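Local structure of uncharacterized protein (Parabacteroides merdae, 4R7F) at residues T51-A62 with V112-E123; A87-N98 with D283-Y291. The protein is of unknown function but, built of immunoglobulin-like beta-sandwich domains, begins with a domain related to a type 9 secretion system plug protein. One frame throughout, in Å; residues are numbered along the deposited sequence.

Interaction 1: T51-A62 with V112-E123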
loop_
_atom_site.group_PDB
_atom_site.type_symbol
_atom_site.label_atom_id
_atom_site.label_comp_id
_atom_site.label_asym_id
_atom_site.label_seq_id
_atom_site.Cartn_x
_atom_site.Cartn_y
_atom_site.Cartn_z
ATOM N N THR A 51 16.685 -26.770 -24.721
ATOM C CA THR A 51 17.412 -25.873 -25.587
ATOM C C THR A 51 18.401 -25.144 -24.699
ATOM O O THR A 51 18.093 -24.853 -23.541
ATOM C CB THR A 51 16.420 -24.880 -26.208
ATOM O OG1 THR A 51 15.472 -25.600 -26.998
ATOM C CG2 THR A 51 17.116 -23.833 -27.068
ATOM N N ARG A 52 19.589 -24.865 -25.223
ATOM C CA ARG A 52 20.622 -24.158 -24.458
ATOM C C ARG A 52 20.482 -22.665 -24.700
ATOM O O ARG A 52 20.735 -22.201 -25.811
ATOM C CB ARG A 52 22.030 -24.603 -24.883
ATOM C CG ARG A 52 22.380 -26.044 -24.551
ATOM C CD ARG A 52 22.785 -26.218 -23.093
ATOM N NE ARG A 52 24.213 -25.970 -22.892
ATOM C CZ ARG A 52 24.879 -26.221 -21.766
ATOM N NH1 ARG A 52 24.263 -26.731 -20.702
ATOM N NH2 ARG A 52 26.178 -25.952 -21.700
ATOM N N TYR A 53 20.064 -21.916 -23.680
ATOM C CA TYR A 53 20.041 -20.462 -23.804
ATOM C C TYR A 53 21.158 -19.841 -22.989
ATOM O O TYR A 53 21.461 -20.297 -21.887
ATOM C CB TYR A 53 18.720 -19.861 -23.326
ATOM C CG TYR A 53 17.478 -20.361 -24.016
ATOM C CD1 TYR A 53 17.187 -20.007 -25.327
ATOM C CD2 TYR A 53 16.537 -21.129 -23.321
ATOM C CE1 TYR A 53 16.012 -20.446 -25.951
ATOM C CE2 TYR A 53 15.358 -21.563 -23.931
ATOM C CZ TYR A 53 15.110 -21.234 -25.244
ATOM O OH TYR A 53 13.956 -21.707 -25.832
ATOM N N ALA A 54 21.744 -18.786 -23.543
ATOM C CA ALA A 54 22.765 -18.004 -22.881
ATOM C C ALA A 54 22.404 -16.496 -22.912
ATOM O O ALA A 54 21.610 -16.060 -23.733
ATOM C CB ALA A 54 24.098 -18.247 -23.580
ATOM N N TYR A 55 23.006 -15.690 -22.044
ATOM C CA TYR A 55 22.677 -14.250 -22.004
ATOM C C TYR A 55 23.882 -13.312 -21.997
ATOM O O TYR A 55 24.965 -13.704 -21.599
ATOM C CB TYR A 55 21.803 -13.947 -20.786
ATOM C CG TYR A 55 22.475 -14.187 -19.461
ATOM C CD1 TYR A 55 22.522 -15.465 -18.919
ATOM C CD2 TYR A 55 23.034 -13.144 -18.732
ATOM C CE1 TYR A 55 23.126 -15.708 -17.702
ATOM C CE2 TYR A 55 23.635 -13.380 -17.497
ATOM C CZ TYR A 55 23.684 -14.674 -16.994
ATOM O OH TYR A 55 24.277 -14.969 -15.788
ATOM N N ASN A 56 23.655 -12.082 -22.473
ATOM C CA ASN A 56 24.572 -10.961 -22.321
ATOM C C ASN A 56 23.978 -9.850 -21.459
ATOM O O ASN A 56 22.778 -9.562 -21.531
ATOM C CB ASN A 56 24.890 -10.310 -23.670
ATOM C CG ASN A 56 25.436 -11.277 -24.674
ATOM O OD1 ASN A 56 26.215 -12.179 -24.364
ATOM N ND2 ASN A 56 25.040 -11.078 -25.903
ATOM N N VAL A 57 24.847 -9.173 -20.716
ATOM C CA VAL A 57 24.479 -8.038 -19.901
ATOM C C VAL A 57 24.847 -6.755 -20.648
ATOM O O VAL A 57 26.002 -6.563 -21.063
ATOM C CB VAL A 57 25.182 -8.127 -18.537
ATOM C CG1 VAL A 57 24.765 -7.002 -17.617
ATOM C CG2 VAL A 57 24.848 -9.461 -17.891
ATOM N N VAL A 58 23.854 -5.885 -20.838
ATOM C CA VAL A 58 24.076 -4.593 -21.489
ATOM C C VAL A 58 23.821 -3.494 -20.484
ATOM O O VAL A 58 22.745 -3.413 -19.887
ATOM C CB VAL A 58 23.172 -4.366 -22.707
ATOM C CG1 VAL A 58 23.400 -2.980 -23.266
ATOM C CG2 VAL A 58 23.428 -5.404 -23.801
ATOM N N HIS A 59 24.822 -2.650 -20.279
ATOM C CA HIS A 59 24.637 -1.529 -19.410
ATOM C C HIS A 59 24.088 -0.344 -20.220
ATOM O O HIS A 59 24.640 -0.010 -21.281
ATOM C CB HIS A 59 25.924 -1.132 -18.709
ATOM C CG HIS A 59 25.707 -0.071 -17.682
ATOM N ND1 HIS A 59 25.821 1.274 -17.964
ATOM C CD2 HIS A 59 25.291 -0.151 -16.397
ATOM C CE1 HIS A 59 25.548 1.970 -16.878
ATOM N NE2 HIS A 59 25.194 1.131 -15.921
ATOM N N CYS A 60 23.033 0.300 -19.681
ATOM C CA CYS A 60 22.346 1.387 -20.354
ATOM C C CYS A 60 22.333 2.671 -19.566
ATOM O O CYS A 60 22.402 2.703 -18.351
ATOM C CB CYS A 60 20.892 0.993 -20.665
ATOM S SG CYS A 60 20.731 -0.493 -21.676
ATOM N N ASN A 61 22.195 3.756 -20.289
ATOM C CA ASN A 61 21.998 5.050 -19.662
ATOM C C ASN A 61 20.548 5.278 -19.254
ATOM O O ASN A 61 19.711 4.395 -19.426
ATOM C CB ASN A 61 22.593 6.129 -20.571
ATOM C CG ASN A 61 24.115 6.205 -20.405
ATOM O OD1 ASN A 61 24.662 5.841 -19.338
ATOM N ND2 ASN A 61 24.801 6.626 -21.440
ATOM N N ALA A 62 20.262 6.434 -18.668
ATOM C CA ALA A 62 18.961 6.710 -18.097
ATOM C C ALA A 62 17.822 6.488 -19.087
ATOM O O ALA A 62 16.778 5.971 -18.710
ATOM C CB ALA A 62 18.919 8.123 -17.568
ATOM N N VAL A 112 28.365 -1.402 -10.935
ATOM C CA VAL A 112 27.866 -0.013 -10.921
ATOM C C VAL A 112 26.350 -0.016 -10.954
ATOM O O VAL A 112 25.716 -1.003 -11.311
ATOM C CB VAL A 112 28.369 0.850 -12.112
ATOM C CG1 VAL A 112 29.889 1.098 -12.037
ATOM C CG2 VAL A 112 27.979 0.209 -13.437
ATOM N N SER A 113 25.773 1.116 -10.598
ATOM C CA SER A 113 24.351 1.245 -10.643
ATOM C C SER A 113 23.918 1.541 -12.072
ATOM O O SER A 113 24.745 1.738 -12.958
ATOM C CB SER A 113 23.923 2.365 -9.699
ATOM O OG SER A 113 24.301 3.616 -10.209
ATOM N N GLY A 114 22.617 1.628 -12.278
ATOM C CA GLY A 114 22.079 2.075 -13.566
ATOM C C GLY A 114 21.090 1.093 -14.150
ATOM O O GLY A 114 20.586 0.181 -13.454
ATOM N N ASN A 115 20.829 1.280 -15.440
ATOM C CA ASN A 115 19.877 0.466 -16.165
ATOM C C ASN A 115 20.585 -0.732 -16.829
ATOM O O ASN A 115 21.616 -0.550 -17.487
ATOM C CB ASN A 115 19.205 1.331 -17.208
ATOM C CG ASN A 115 18.201 2.299 -16.609
ATOM O OD1 ASN A 115 17.733 2.109 -15.488
ATOM N ND2 ASN A 115 17.892 3.368 -17.348
ATOM N N TYR A 116 20.047 -1.929 -16.654
ATOM C CA TYR A 116 20.620 -3.151 -17.279
ATOM C C TYR A 116 19.616 -3.855 -18.196
ATOM O O TYR A 116 18.432 -3.971 -17.864
ATOM C CB TYR A 116 21.108 -4.157 -16.233
ATOM C CG TYR A 116 22.354 -3.718 -15.500
ATOM C CD1 TYR A 116 22.280 -2.952 -14.341
ATOM C CD2 TYR A 116 23.600 -4.048 -15.973
ATOM C CE1 TYR A 116 23.423 -2.514 -13.694
ATOM C CE2 TYR A 116 24.742 -3.625 -15.327
ATOM C CZ TYR A 116 24.647 -2.862 -14.197
ATOM O OH TYR A 116 25.793 -2.482 -13.579
ATOM N N ALA A 117 20.106 -4.305 -19.357
ATOM C CA ALA A 117 19.332 -5.084 -20.281
ATOM C C ALA A 117 19.988 -6.437 -20.503
ATOM O O ALA A 117 21.159 -6.540 -20.891
ATOM C CB ALA A 117 19.175 -4.347 -21.580
ATOM N N ILE A 118 19.211 -7.484 -20.235
ATOM C CA ILE A 118 19.661 -8.860 -20.362
ATOM C C ILE A 118 19.148 -9.402 -21.675
ATOM O O ILE A 118 17.942 -9.561 -21.839
ATOM C CB ILE A 118 19.125 -9.740 -19.214
ATOM C CG1 ILE A 118 19.624 -9.231 -17.871
ATOM C CG2 ILE A 118 19.564 -11.171 -19.397
ATOM C CD1 ILE A 118 21.103 -8.905 -17.826
ATOM N N GLN A 119 20.042 -9.683 -22.621
ATOM C CA GLN A 119 19.603 -10.194 -23.919
ATOM C C GLN A 119 19.883 -11.667 -23.929
ATOM O O GLN A 119 20.979 -12.069 -23.604
ATOM C CB GLN A 119 20.338 -9.520 -25.043
ATOM C CG GLN A 119 20.326 -8.036 -24.890
ATOM C CD GLN A 119 20.282 -7.340 -26.204
ATOM O OE1 GLN A 119 21.312 -7.074 -26.826
ATOM N NE2 GLN A 119 19.076 -7.037 -26.645
ATOM N N VAL A 120 18.871 -12.464 -24.249
ATOM C CA VAL A 120 18.990 -13.910 -24.233
ATOM C C VAL A 120 18.928 -14.437 -25.661
ATOM O O VAL A 120 18.322 -13.836 -26.549
ATOM C CB VAL A 120 17.936 -14.564 -23.332
ATOM C CG1 VAL A 120 18.037 -16.085 -23.377
ATOM C CG2 VAL A 120 18.085 -14.035 -21.898
ATOM N N TYR A 121 19.627 -15.536 -25.888
ATOM C CA TYR A 121 19.703 -16.143 -27.219
ATOM C C TYR A 121 19.930 -17.625 -27.056
ATOM O O TYR A 121 20.358 -18.094 -25.974
ATOM C CB TYR A 121 20.849 -15.503 -28.058
ATOM C CG TYR A 121 22.219 -15.544 -27.396
ATOM C CD1 TYR A 121 23.077 -16.635 -27.571
ATOM C CD2 TYR A 121 22.651 -14.506 -26.557
ATOM C CE1 TYR A 121 24.326 -16.677 -26.954
ATOM C CE2 TYR A 121 23.897 -14.554 -25.928
ATOM C CZ TYR A 121 24.726 -15.639 -26.137
ATOM O OH TYR A 121 25.956 -15.686 -25.536
ATOM N N ASN A 122 19.625 -18.359 -28.123
ATOM C CA ASN A 122 19.990 -19.759 -28.248
ATOM C C ASN A 122 21.493 -19.849 -28.488
ATOM O O ASN A 122 21.985 -19.170 -29.393
ATOM C CB ASN A 122 19.261 -20.336 -29.449
ATOM C CG ASN A 122 19.305 -21.843 -29.485
ATOM O OD1 ASN A 122 20.321 -22.490 -29.152
ATOM N ND2 ASN A 122 18.194 -22.419 -29.886
ATOM N N GLU A 123 22.219 -20.662 -27.703
ATOM C CA GLU A 123 23.693 -20.774 -27.843
ATOM C C GLU A 123 24.146 -21.024 -29.280
ATOM O O GLU A 123 25.167 -20.479 -29.693
ATOM C CB GLU A 123 24.273 -21.870 -26.954
ATOM C CG GLU A 123 24.422 -21.476 -25.496
ATOM C CD GLU A 123 25.311 -22.422 -24.699
ATOM O OE1 GLU A 123 25.293 -23.657 -24.940
ATOM O OE2 GLU A 123 26.022 -21.917 -23.809
HETATM O O HOH W 1 21.719 4.224 -16.177
#

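Interaction 2: A87-N98 with D283-Y291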
loop_
_atom_site.group_PDB
_atom_site.type_symbol
_atom_site.label_atom_id
_atom_site.label_comp_id
_atom_site.label_asym_id
_atom_site.label_seq_id
_atom_site.Cartn_x
_atom_site.Cartn_y
_atom_site.Cartn_z
ATOM N N ALA A 87 13.216 -26.538 -15.802
ATOM C CA ALA A 87 12.389 -27.719 -15.568
ATOM C C ALA A 87 11.290 -27.873 -16.643
ATOM O O ALA A 87 10.757 -26.882 -17.168
ATOM C CB ALA A 87 11.776 -27.625 -14.186
ATOM N N ASN A 88 10.960 -29.119 -16.973
ATOM C CA ASN A 88 9.923 -29.418 -17.952
ATOM C C ASN A 88 8.531 -29.197 -17.382
ATOM O O ASN A 88 8.332 -29.346 -16.163
ATOM C CB ASN A 88 10.005 -30.878 -18.386
ATOM C CG ASN A 88 11.365 -31.248 -18.931
ATOM O OD1 ASN A 88 12.006 -32.168 -18.427
ATOM N ND2 ASN A 88 11.822 -30.522 -19.946
ATOM N N SER A 89 7.576 -28.866 -18.260
ATOM C CA SER A 89 6.152 -28.895 -17.885
ATOM C C SER A 89 5.719 -30.305 -17.435
ATOM O O SER A 89 6.226 -31.309 -17.944
ATOM C CB SER A 89 5.261 -28.453 -19.044
ATOM O OG SER A 89 5.308 -29.366 -20.129
ATOM N N ILE A 90 4.755 -30.348 -16.517
ATOM C CA ILE A 90 4.138 -31.579 -16.043
ATOM C C ILE A 90 2.605 -31.538 -16.238
ATOM O O ILE A 90 1.920 -30.644 -15.732
ATOM C CB ILE A 90 4.404 -31.765 -14.525
ATOM C CG1 ILE A 90 5.901 -31.641 -14.195
ATOM C CG2 ILE A 90 3.868 -33.115 -14.057
ATOM C CD1 ILE A 90 6.193 -31.031 -12.828
ATOM N N GLY A 91 2.061 -32.516 -16.951
ATOM C CA GLY A 91 0.616 -32.692 -17.033
ATOM C C GLY A 91 -0.169 -31.651 -17.821
ATOM O O GLY A 91 -1.307 -31.369 -17.489
ATOM N N THR A 92 0.420 -31.133 -18.895
ATOM C CA THR A 92 -0.180 -30.055 -19.670
ATOM C C THR A 92 -0.269 -30.438 -21.121
ATOM O O THR A 92 0.643 -31.065 -21.650
ATOM C CB THR A 92 0.662 -28.753 -19.571
ATOM O OG1 THR A 92 1.966 -28.927 -20.183
ATOM C CG2 THR A 92 0.831 -28.363 -18.128
ATOM N N THR A 93 -1.343 -30.015 -21.787
ATOM C CA THR A 93 -1.482 -30.230 -23.228
ATOM C C THR A 93 -0.362 -29.551 -24.017
ATOM O O THR A 93 0.251 -30.131 -24.908
ATOM C CB THR A 93 -2.843 -29.738 -23.713
ATOM O OG1 THR A 93 -3.070 -28.393 -23.257
ATOM C CG2 THR A 93 -3.936 -30.670 -23.149
ATOM N N THR A 94 -0.072 -28.322 -23.643
ATOM C CA THR A 94 0.930 -27.544 -24.320
ATOM C C THR A 94 2.225 -27.821 -23.556
ATOM O O THR A 94 2.331 -27.551 -22.336
ATOM C CB THR A 94 0.552 -26.037 -24.297
ATOM O OG1 THR A 94 -0.742 -25.852 -24.866
ATOM C CG2 THR A 94 1.554 -25.214 -25.046
ATOM N N GLN A 95 3.197 -28.392 -24.253
ATOM C CA GLN A 95 4.465 -28.702 -23.626
ATOM C C GLN A 95 5.418 -27.513 -23.683
ATOM O O GLN A 95 5.478 -26.770 -24.670
ATOM C CB GLN A 95 5.100 -29.928 -24.271
ATOM C CG GLN A 95 4.497 -31.229 -23.773
ATOM C CD GLN A 95 4.954 -32.415 -24.586
ATOM O OE1 GLN A 95 5.869 -32.306 -25.400
ATOM N NE2 GLN A 95 4.315 -33.557 -24.375
ATOM N N TYR A 96 6.176 -27.365 -22.607
ATOM C CA TYR A 96 7.152 -26.316 -22.473
ATOM C C TYR A 96 8.159 -26.650 -21.379
ATOM O O TYR A 96 7.925 -27.535 -20.534
ATOM C CB TYR A 96 6.425 -24.993 -22.132
ATOM C CG TYR A 96 5.706 -24.998 -20.820
ATOM C CD1 TYR A 96 6.362 -24.653 -19.658
ATOM C CD2 TYR A 96 4.357 -25.336 -20.733
ATOM C CE1 TYR A 96 5.706 -24.640 -18.426
ATOM C CE2 TYR A 96 3.694 -25.323 -19.511
ATOM C CZ TYR A 96 4.381 -24.972 -18.344
ATOM O OH TYR A 96 3.746 -24.953 -17.087
ATOM N N SER A 97 9.269 -25.916 -21.384
ATOM C CA SER A 97 10.198 -25.915 -20.255
ATOM C C SER A 97 10.170 -24.495 -19.648
ATOM O O SER A 97 9.968 -23.525 -20.336
ATOM C CB SER A 97 11.626 -26.335 -20.672
ATOM O OG SER A 97 11.646 -27.341 -21.679
ATOM N N ASN A 98 10.357 -24.411 -18.344
ATOM C CA ASN A 98 10.337 -23.177 -17.604
ATOM C C ASN A 98 11.735 -22.890 -17.091
ATOM O O ASN A 98 12.363 -23.764 -16.496
ATOM C CB ASN A 98 9.381 -23.332 -16.423
ATOM C CG ASN A 98 9.397 -22.150 -15.503
ATOM O OD1 ASN A 98 9.724 -22.270 -14.312
ATOM N ND2 ASN A 98 9.029 -20.987 -16.050
ATOM N N ASP A 283 3.293 -26.198 -8.000
ATOM C CA ASP A 283 4.296 -25.475 -8.810
ATOM C C ASP A 283 3.705 -24.996 -10.167
ATOM O O ASP A 283 3.989 -25.572 -11.223
ATOM C CB ASP A 283 5.598 -26.289 -9.013
ATOM C CG ASP A 283 6.736 -25.453 -9.715
ATOM O OD1 ASP A 283 7.157 -24.397 -9.189
ATOM O OD2 ASP A 283 7.227 -25.850 -10.799
ATOM N N PRO A 284 2.911 -23.910 -10.144
ATOM C CA PRO A 284 2.273 -23.443 -11.366
ATOM C C PRO A 284 3.270 -23.157 -12.524
ATOM O O PRO A 284 2.942 -23.329 -13.712
ATOM C CB PRO A 284 1.570 -22.165 -10.907
ATOM C CG PRO A 284 1.482 -22.239 -9.437
ATOM C CD PRO A 284 2.707 -22.966 -9.031
ATOM N N ASP A 285 4.488 -22.745 -12.193
ATOM C CA ASP A 285 5.483 -22.497 -13.227
ATOM C C ASP A 285 5.788 -23.695 -14.116
ATOM O O ASP A 285 6.264 -23.493 -15.228
ATOM C CB ASP A 285 6.794 -21.930 -12.634
ATOM C CG ASP A 285 6.659 -20.483 -12.144
ATOM O OD1 ASP A 285 5.663 -19.819 -12.494
ATOM O OD2 ASP A 285 7.553 -20.010 -11.408
ATOM N N THR A 286 5.542 -24.920 -13.639
ATOM C CA THR A 286 5.637 -26.126 -14.501
ATOM C C THR A 286 4.322 -26.909 -14.692
ATOM O O THR A 286 4.249 -27.826 -15.503
ATOM C CB THR A 286 6.697 -27.104 -13.968
ATOM O OG1 THR A 286 6.388 -27.447 -12.618
ATOM C CG2 THR A 286 8.090 -26.486 -14.024
ATOM N N GLU A 287 3.274 -26.530 -13.977
ATOM C CA GLU A 287 2.017 -27.271 -13.988
ATOM C C GLU A 287 0.892 -26.522 -14.714
ATOM O O GLU A 287 -0.091 -27.127 -15.177
ATOM C CB GLU A 287 1.605 -27.595 -12.550
ATOM C CG GLU A 287 2.544 -28.548 -11.809
ATOM C CD GLU A 287 2.146 -28.734 -10.343
ATOM O OE1 GLU A 287 2.176 -27.772 -9.554
ATOM O OE2 GLU A 287 1.782 -29.850 -9.971
ATOM N N ALA A 288 1.036 -25.213 -14.850
ATOM C CA ALA A 288 0.030 -24.405 -15.549
ATOM C C ALA A 288 0.110 -24.646 -17.041
ATOM O O ALA A 288 1.205 -24.676 -17.610
ATOM C CB ALA A 288 0.250 -22.950 -15.251
ATOM N N ASP A 289 -1.043 -24.825 -17.664
ATOM C CA ASP A 289 -1.126 -25.116 -19.092
ATOM C C ASP A 289 -1.267 -23.786 -19.869
ATOM O O ASP A 289 -1.421 -22.723 -19.256
ATOM C CB ASP A 289 -2.341 -26.057 -19.332
ATOM C CG ASP A 289 -2.231 -26.862 -20.612
ATOM O OD1 ASP A 289 -1.324 -26.565 -21.435
ATOM O OD2 ASP A 289 -3.061 -27.786 -20.807
ATOM N N TYR A 290 -1.224 -23.862 -21.201
ATOM C CA TYR A 290 -1.326 -22.710 -22.091
ATOM C C TYR A 290 -2.594 -22.934 -22.874
ATOM O O TYR A 290 -2.728 -23.956 -23.545
ATOM C CB TYR A 290 -0.118 -22.586 -23.080
ATOM C CG TYR A 290 1.109 -21.847 -22.516
ATOM C CD1 TYR A 290 2.101 -22.517 -21.800
ATOM C CD2 TYR A 290 1.250 -20.492 -22.669
ATOM C CE1 TYR A 290 3.193 -21.853 -21.270
ATOM C CE2 TYR A 290 2.339 -19.810 -22.136
ATOM C CZ TYR A 290 3.304 -20.480 -21.441
ATOM O OH TYR A 290 4.366 -19.776 -20.934
ATOM N N TYR A 291 -3.510 -21.967 -22.798
ATOM C CA TYR A 291 -4.785 -22.015 -23.490
ATOM C C TYR A 291 -4.832 -20.823 -24.443
ATOM O O TYR A 291 -4.124 -19.842 -24.246
ATOM C CB TYR A 291 -5.957 -21.940 -22.500
ATOM C CG TYR A 291 -6.109 -23.104 -21.504
ATOM C CD1 TYR A 291 -5.296 -24.248 -21.552
ATOM C CD2 TYR A 291 -7.085 -23.059 -20.513
ATOM C CE1 TYR A 291 -5.455 -25.290 -20.636
ATOM C CE2 TYR A 291 -7.253 -24.103 -19.611
ATOM C CZ TYR A 291 -6.442 -25.219 -19.675
ATOM O OH TYR A 291 -6.608 -26.244 -18.762
HETATM O O HOH W 2 -0.602 -29.841 -14.596
HETATM O O HOH W 3 -4.491 -26.118 -24.310
#

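Interaction 1: T51-A62 with V112-E123
Strands 53-60 and 114-122 run antiparallel, their axes 4.6 Å apart at closest, in register from Tyr53 opposite Asn122 to Cys60 opposite Asn115. Paired backbone bonds join Ala54 with Tyr121, Asn56 with Gln119 and Val58 with Ala117, and Glu123 N to Arg52 O extends the ladder. Tyr55, Val57, Ile118 and Val120 share one face, Ile118 CG2 lying 3.8 Å from Tyr55 CB; the three beta-branched residues suit a buried strand. Farther along, His59 presents its CD2 edge to the face of Tyr116, planes at 79°. With CG anti to the backbone N (chi1 -173°), His59 brings NE2 to Ser113 O at 3.1 Å, while ND1 bonds Ser67, which should hold the ring against turning. On the other face Tyr121, its CG between the backbone N and the carbonyl carbon (chi1 55°), folds its ring over Ala54: Ala54 O stands 3.4 Å above the ring plane, toward its rim, and Ala54 CB lies 3.7 Å from Tyr121 CZ. A serine in place of Tyr121 would probably take the aromatic cover off Ala54 and leave a gap beside Asn56. Strand 129-138 continues the sheet, and Tyr55 and Ile118 meet Leu103 of strand 96-103, the facing-sheet packing of an immunoglobulin-like beta sandwich.

Interaction 2: A87-N98 with D283-Y291
Ile90 and Thr286 make the direct main-chain bond between the loop joining strands 86-88 and 96-103 and the short helix 284-287: Ile90 N meets Thr286 O at 2.8 Å. Beyond the helix, Asp289 grips the loop with both carboxylate oxygens. OD2 accepts Thr93 OG1 at 2.5 Å on its syn side and Thr93 N from above the carboxylate plane; OD1 takes Thr94 N at 3.1 Å and, from its own segment, Tyr290 N. Four donors thus fix the carboxylate's rotation, and a short aspartate can face the successive amides of Thr93 and Thr94. Tyr96, whose CG sits between the backbone N and carbonyl carbon (chi1 64°), sends its OH across to a lone pair of Ala288 O at 2.6 Å, in the carbonyl plane. Its ring is sandwiched: Tyr290 brings its CE1 edge to one face, T-shaped with planes at 82°, and Ser89 CB lies 3.5 Å over the centre of the opposite face. The Tyr290 hydroxyl reaches on to Asp44 and Thr16. At the helix, Thr286 CG2 packs on Ala87 CB at 3.9 Å. Polar loop bonding around an aromatic pair here joins two beta sheets, consistent with an interface between immunoglobulin-like domains.

Interactions 1 and 2 alternate along the chain, segment 87-98 falling between 51-62 and 112-123; their centres are 26 Å apart and their nearest atoms about 6 Å, without touching. Strand 96-103 connects them: it begins with Tyr96 and Asn98 in interaction 2, and its later residues Leu101 and Leu103 pack against Tyr55 in interaction 1. The first contact is therefore internal to a sandwich, while the second fastens a loop of that sandwich to a part of the chain some 185 residues on. The Asn115 side chain in interaction 1 lies about 5 Å from a bound Tris molecule, probably from the crystallisation liquor. Neither contact contributes any of the magnesium ligands Glu223, Asp269, Asp271 and Gln371.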